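Local coordinates for ribonucleoside-diphosphate reductase subunit beta (Bacillus halodurans C-125, PDB 2RCC), which probably serves as the di-iron small subunit of a class I ribonucleotide reductase, which makes deoxyribonucleotides from ribonucleotides for DNA synthesis, at residues Leu254-Arg266 / Met281-Ala293. Sequence-based numbering, arbitrary orientation.
Sequences LMKAADLEKDWFR and METYISFIANKRA
Helix segments 254-266 and 281-293 run nearly antiparallel, at 153°, with axes 9.5 Å apart at closest approach; L254 faces A289, A258 faces I285 and K262 faces E282. I285 fills the middle. Its CG2 sits 4.0 Å from A258 CB, while its CD1 reaches between the CG atoms of E261 and K262. The chain of K262 is extended beyond CG (chi2 169°) and lies alongside I285, pointing the other way. This carries K262 NZ across to S286 OG, where it donates a hydrogen bond of 2.8 Å. With K262 cut back to an alanine, S286 OG would probably lose this donor and one side of I285 CD1 would lose its cover. The two segments form a helical hairpin in the all-helical, ferritin-like fold of the small subunit, and F265, M281 and I285 also touch helix 191-202. At the F265 end, M281 CG lies over the centre of the ring, a CH-pi contact 3.6 Å from the centroid. The selenium of M281, a selenomethionine, stands obliquely to the same ring. Nearby, E282 OE2 lies 2.8 Å from R266 NH1 in a salt bridge. The oxygen lies over the guanidinium face, well out of its plane, so no N-H points at it and charge alone holds the pair; guanidinium and carboxylate planes are 73° apart. R266 NH2 also forms a salt bridge with D263 OD1, its hydrogen bond weak. At the other end, L254 CD1 meets A293 CB at 3.6 Å, and its CD2 packs against R292 CB. The R292 guanidinium leads away to hydrogen bonds with G187 and Q221. The R292 side chain is about 7 Å from those of E186 and E220, predicted iron ligands.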
loop_
_atom_site.group_PDB
_atom_site.type_symbol
_atom_site.label_atom_id
_atom_site.label_comp_id
_atom_site.label_asym_id
_atom_site.label_seq_id
_atom_site.Cartn_x
_atom_site.Cartn_y
_atom_site.Cartn_z
ATOM N N LEU A 254 -18.954 20.348 -2.088
ATOM C CA LEU A 254 -18.713 20.265 -3.536
ATOM C C LEU A 254 -18.738 21.629 -4.227
ATOM O O LEU A 254 -17.902 21.893 -5.079
ATOM C CB LEU A 254 -19.723 19.340 -4.217
ATOM C CG LEU A 254 -19.544 17.841 -3.944
ATOM C CD1 LEU A 254 -20.757 17.089 -4.457
ATOM C CD2 LEU A 254 -18.255 17.304 -4.532
HETATM N N MSE A 255 -19.669 22.503 -3.844
HETATM C CA MSE A 255 -19.725 23.852 -4.435
HETATM C C MSE A 255 -18.521 24.702 -4.069
HETATM O O MSE A 255 -17.996 25.415 -4.919
HETATM C CB MSE A 255 -20.999 24.595 -4.024
HETATM C CG MSE A 255 -22.277 23.983 -4.565
HETATM SE SE MSE A 255 -23.916 24.785 -3.879
HETATM C CE MSE A 255 -23.420 25.547 -2.175
ATOM N N LYS A 256 -18.083 24.637 -2.813
ATOM C CA LYS A 256 -16.884 25.379 -2.369
ATOM C C LYS A 256 -15.651 24.875 -3.089
ATOM O O LYS A 256 -14.799 25.670 -3.520
ATOM C CB LYS A 256 -16.702 25.250 -0.851
ATOM C CG LYS A 256 -15.579 26.099 -0.270
ATOM N N ALA A 257 -15.563 23.543 -3.213
ATOM C CA ALA A 257 -14.495 22.901 -3.920
ATOM C C ALA A 257 -14.484 23.263 -5.437
ATOM O O ALA A 257 -13.430 23.530 -5.986
ATOM C CB ALA A 257 -14.585 21.400 -3.708
ATOM N N ALA A 258 -15.643 23.248 -6.079
ATOM C CA ALA A 258 -15.804 23.679 -7.481
ATOM C C ALA A 258 -15.352 25.142 -7.664
ATOM O O ALA A 258 -14.655 25.455 -8.611
ATOM C CB ALA A 258 -17.246 23.527 -7.920
ATOM N N ASP A 259 -15.765 26.025 -6.760
ATOM C CA ASP A 259 -15.340 27.422 -6.777
ATOM C C ASP A 259 -13.824 27.575 -6.631
ATOM O O ASP A 259 -13.220 28.376 -7.340
ATOM C CB ASP A 259 -16.024 28.233 -5.658
ATOM C CG ASP A 259 -17.508 28.456 -5.889
ATOM O OD1 ASP A 259 -17.986 28.245 -7.013
ATOM O OD2 ASP A 259 -18.211 28.844 -4.915
ATOM N N LEU A 260 -13.210 26.808 -5.720
ATOM C CA LEU A 260 -11.756 26.847 -5.528
ATOM C C LEU A 260 -11.030 26.362 -6.770
ATOM O O LEU A 260 -10.026 26.938 -7.142
ATOM C CB LEU A 260 -11.304 26.024 -4.306
ATOM C CG LEU A 260 -11.566 26.688 -2.947
ATOM C CD1 LEU A 260 -11.434 25.690 -1.787
ATOM C CD2 LEU A 260 -10.639 27.875 -2.747
ATOM N N GLU A 261 -11.545 25.320 -7.410
ATOM C CA GLU A 261 -10.940 24.817 -8.659
ATOM C C GLU A 261 -10.996 25.885 -9.743
ATOM O O GLU A 261 -9.998 26.127 -10.401
ATOM C CB GLU A 261 -11.625 23.517 -9.093
ATOM C CG GLU A 261 -11.051 22.851 -10.352
ATOM C CD GLU A 261 -9.606 22.405 -10.242
ATOM O OE1 GLU A 261 -9.042 22.292 -9.144
ATOM O OE2 GLU A 261 -9.007 22.147 -11.289
ATOM N N LYS A 262 -12.146 26.544 -9.892
ATOM C CA LYS A 262 -12.328 27.619 -10.869
ATOM C C LYS A 262 -11.356 28.745 -10.588
ATOM O O LYS A 262 -10.794 29.290 -11.509
ATOM C CB LYS A 262 -13.766 28.159 -10.844
ATOM C CG LYS A 262 -14.774 27.147 -11.332
ATOM C CD LYS A 262 -16.197 27.545 -11.067
ATOM C CE LYS A 262 -17.110 26.330 -11.359
ATOM N NZ LYS A 262 -18.541 26.610 -11.337
ATOM N N ASP A 263 -11.136 29.074 -9.315
ATOM C CA ASP A 263 -10.174 30.133 -8.940
ATOM C C ASP A 263 -8.759 29.746 -9.372
ATOM O O ASP A 263 -8.033 30.545 -9.953
ATOM C CB ASP A 263 -10.189 30.394 -7.433
ATOM C CG ASP A 263 -11.502 31.019 -6.929
ATOM O OD1 ASP A 263 -12.238 31.673 -7.708
ATOM O OD2 ASP A 263 -11.801 30.832 -5.723
ATOM N N TRP A 264 -8.372 28.527 -9.051
ATOM C CA TRP A 264 -7.072 28.014 -9.438
ATOM C C TRP A 264 -6.910 28.022 -10.948
ATOM O O TRP A 264 -5.882 28.463 -11.470
ATOM C CB TRP A 264 -6.866 26.625 -8.858
ATOM C CG TRP A 264 -6.386 26.685 -7.447
ATOM C CD1 TRP A 264 -7.124 26.798 -6.296
ATOM C CD2 TRP A 264 -5.036 26.667 -7.046
ATOM N NE1 TRP A 264 -6.312 26.829 -5.210
ATOM C CE2 TRP A 264 -5.016 26.743 -5.638
ATOM C CE3 TRP A 264 -3.828 26.577 -7.740
ATOM C CZ2 TRP A 264 -3.847 26.711 -4.913
ATOM C CZ3 TRP A 264 -2.665 26.563 -7.025
ATOM C CH2 TRP A 264 -2.674 26.640 -5.625
ATOM N N PHE A 265 -7.917 27.511 -11.634
ATOM C CA PHE A 265 -7.945 27.547 -13.089
ATOM C C PHE A 265 -7.773 29.007 -13.586
ATOM O O PHE A 265 -6.989 29.281 -14.487
ATOM C CB PHE A 265 -9.282 27.023 -13.605
ATOM C CG PHE A 265 -9.506 27.365 -15.032
ATOM C CD1 PHE A 265 -8.697 26.799 -15.987
ATOM C CD2 PHE A 265 -10.436 28.337 -15.401
ATOM C CE1 PHE A 265 -8.832 27.144 -17.339
ATOM C CE2 PHE A 265 -10.576 28.697 -16.743
ATOM C CZ PHE A 265 -9.778 28.065 -17.713
ATOM N N ARG A 266 -8.499 29.949 -12.980
ATOM C CA ARG A 266 -8.379 31.347 -13.409
ATOM C C ARG A 266 -6.974 31.939 -13.177
ATOM O O ARG A 266 -6.473 32.738 -13.965
ATOM C CB ARG A 266 -9.409 32.218 -12.702
ATOM C CG ARG A 266 -10.801 32.150 -13.285
ATOM C CD ARG A 266 -11.750 33.101 -12.519
ATOM N NE ARG A 266 -12.503 32.418 -11.470
ATOM C CZ ARG A 266 -13.816 32.152 -11.477
ATOM N NH1 ARG A 266 -14.644 32.564 -12.446
ATOM N NH2 ARG A 266 -14.335 31.492 -10.449
HETATM N N MSE A 281 -14.550 25.674 -19.485
HETATM C CA MSE A 281 -13.848 24.993 -18.410
HETATM C C MSE A 281 -14.609 25.089 -17.087
HETATM O O MSE A 281 -14.670 24.129 -16.341
HETATM C CB MSE A 281 -12.429 25.582 -18.207
HETATM C CG MSE A 281 -11.578 24.809 -17.186
HETATM SE SE MSE A 281 -11.143 23.029 -17.734
HETATM C CE MSE A 281 -9.476 23.456 -18.646
ATOM N N GLU A 282 -15.143 26.264 -16.782
ATOM C CA GLU A 282 -15.883 26.455 -15.554
ATOM C C GLU A 282 -17.133 25.573 -15.556
ATOM O O GLU A 282 -17.413 24.940 -14.542
ATOM C CB GLU A 282 -16.150 27.951 -15.308
ATOM C CG GLU A 282 -14.816 28.635 -14.941
ATOM C CD GLU A 282 -14.909 30.092 -14.601
ATOM O OE1 GLU A 282 -16.003 30.650 -14.646
ATOM O OE2 GLU A 282 -13.843 30.683 -14.312
ATOM N N THR A 283 -17.822 25.482 -16.696
ATOM C CA THR A 283 -18.989 24.611 -16.831
ATOM C C THR A 283 -18.572 23.152 -16.640
ATOM O O THR A 283 -19.294 22.401 -16.015
ATOM C CB THR A 283 -19.689 24.781 -18.163
ATOM O OG1 THR A 283 -19.973 26.164 -18.364
ATOM C CG2 THR A 283 -21.013 23.971 -18.243
ATOM N N TYR A 284 -17.429 22.771 -17.186
ATOM C CA TYR A 284 -16.872 21.420 -17.014
ATOM C C TYR A 284 -16.582 21.109 -15.538
ATOM O O TYR A 284 -16.899 20.018 -15.061
ATOM C CB TYR A 284 -15.628 21.224 -17.915
ATOM C CG TYR A 284 -14.841 19.959 -17.653
ATOM C CD1 TYR A 284 -15.389 18.703 -17.915
ATOM C CD2 TYR A 284 -13.537 20.014 -17.154
ATOM C CE1 TYR A 284 -14.653 17.529 -17.655
ATOM C CE2 TYR A 284 -12.812 18.874 -16.912
ATOM C CZ TYR A 284 -13.362 17.639 -17.173
ATOM O OH TYR A 284 -12.602 16.527 -16.907
ATOM N N ILE A 285 -16.018 22.066 -14.805
ATOM C CA ILE A 285 -15.798 21.885 -13.350
ATOM C C ILE A 285 -17.157 21.689 -12.610
ATOM O O ILE A 285 -17.254 20.837 -11.728
ATOM C CB ILE A 285 -15.012 23.070 -12.740
ATOM C CG1 ILE A 285 -13.596 23.121 -13.334
ATOM C CG2 ILE A 285 -14.951 22.987 -11.169
ATOM C CD1 ILE A 285 -12.916 24.488 -13.178
ATOM N N SER A 286 -18.190 22.438 -12.981
ATOM C CA SER A 286 -19.545 22.267 -12.385
ATOM C C SER A 286 -20.119 20.884 -12.671
ATOM O O SER A 286 -20.706 20.225 -11.784
ATOM C CB SER A 286 -20.539 23.318 -12.886
ATOM O OG SER A 286 -20.160 24.608 -12.456
ATOM N N PHE A 287 -19.968 20.471 -13.924
ATOM C CA PHE A 287 -20.358 19.135 -14.383
ATOM C C PHE A 287 -19.667 18.027 -13.550
ATOM O O PHE A 287 -20.309 17.036 -13.169
ATOM C CB PHE A 287 -19.994 19.013 -15.868
ATOM C CG PHE A 287 -20.309 17.686 -16.476
ATOM C CD1 PHE A 287 -21.593 17.414 -16.926
ATOM C CD2 PHE A 287 -19.322 16.721 -16.636
ATOM C CE1 PHE A 287 -21.891 16.202 -17.516
ATOM C CE2 PHE A 287 -19.625 15.497 -17.227
ATOM C CZ PHE A 287 -20.916 15.250 -17.671
ATOM N N ILE A 288 -18.370 18.174 -13.271
ATOM C CA ILE A 288 -17.649 17.193 -12.427
ATOM C C ILE A 288 -18.207 17.200 -11.016
ATOM O O ILE A 288 -18.412 16.121 -10.447
ATOM C CB ILE A 288 -16.108 17.421 -12.359
ATOM C CG1 ILE A 288 -15.454 17.339 -13.750
ATOM C CG2 ILE A 288 -15.446 16.389 -11.455
ATOM C CD1 ILE A 288 -15.864 16.136 -14.544
ATOM N N ALA A 289 -18.474 18.386 -10.459
ATOM C CA ALA A 289 -19.075 18.481 -9.124
ATOM C C ALA A 289 -20.416 17.699 -9.100
ATOM O O ALA A 289 -20.666 16.953 -8.159
ATOM C CB ALA A 289 -19.288 19.951 -8.693
ATOM N N ASN A 290 -21.228 17.852 -10.158
ATOM C CA ASN A 290 -22.512 17.148 -10.294
ATOM C C ASN A 290 -22.323 15.652 -10.374
ATOM O O ASN A 290 -23.096 14.919 -9.765
ATOM C CB ASN A 290 -23.344 17.574 -11.533
ATOM C CG ASN A 290 -23.925 18.955 -11.445
ATOM O OD1 ASN A 290 -24.071 19.547 -10.365
ATOM N ND2 ASN A 290 -24.310 19.475 -12.607
ATOM N N LYS A 291 -21.328 15.199 -11.143
ATOM C CA LYS A 291 -21.049 13.767 -11.272
ATOM C C LYS A 291 -20.715 13.126 -9.913
ATOM O O LYS A 291 -21.224 12.049 -9.594
ATOM C CB LYS A 291 -19.913 13.540 -12.279
ATOM C CG LYS A 291 -19.526 12.084 -12.513
ATOM C CD LYS A 291 -18.317 11.971 -13.435
ATOM N N ARG A 292 -19.846 13.773 -9.145
ATOM C CA ARG A 292 -19.481 13.299 -7.808
ATOM C C ARG A 292 -20.662 13.265 -6.871
ATOM O O ARG A 292 -20.772 12.341 -6.071
ATOM C CB ARG A 292 -18.365 14.132 -7.173
ATOM C CG ARG A 292 -17.025 14.184 -7.999
ATOM C CD ARG A 292 -16.669 12.822 -8.697
ATOM N NE ARG A 292 -15.484 12.925 -9.529
ATOM C CZ ARG A 292 -15.032 11.997 -10.373
ATOM N NH1 ARG A 292 -15.675 10.880 -10.631
ATOM N NH2 ARG A 292 -13.938 12.241 -11.039
ATOM N N ALA A 293 -21.509 14.283 -6.933
ATOM C CA ALA A 293 -22.704 14.313 -6.112
ATOM C C ALA A 293 -23.584 13.089 -6.416
ATOM O O ALA A 293 -24.045 12.423 -5.495
ATOM C CB ALA A 293 -23.457 15.626 -6.343
#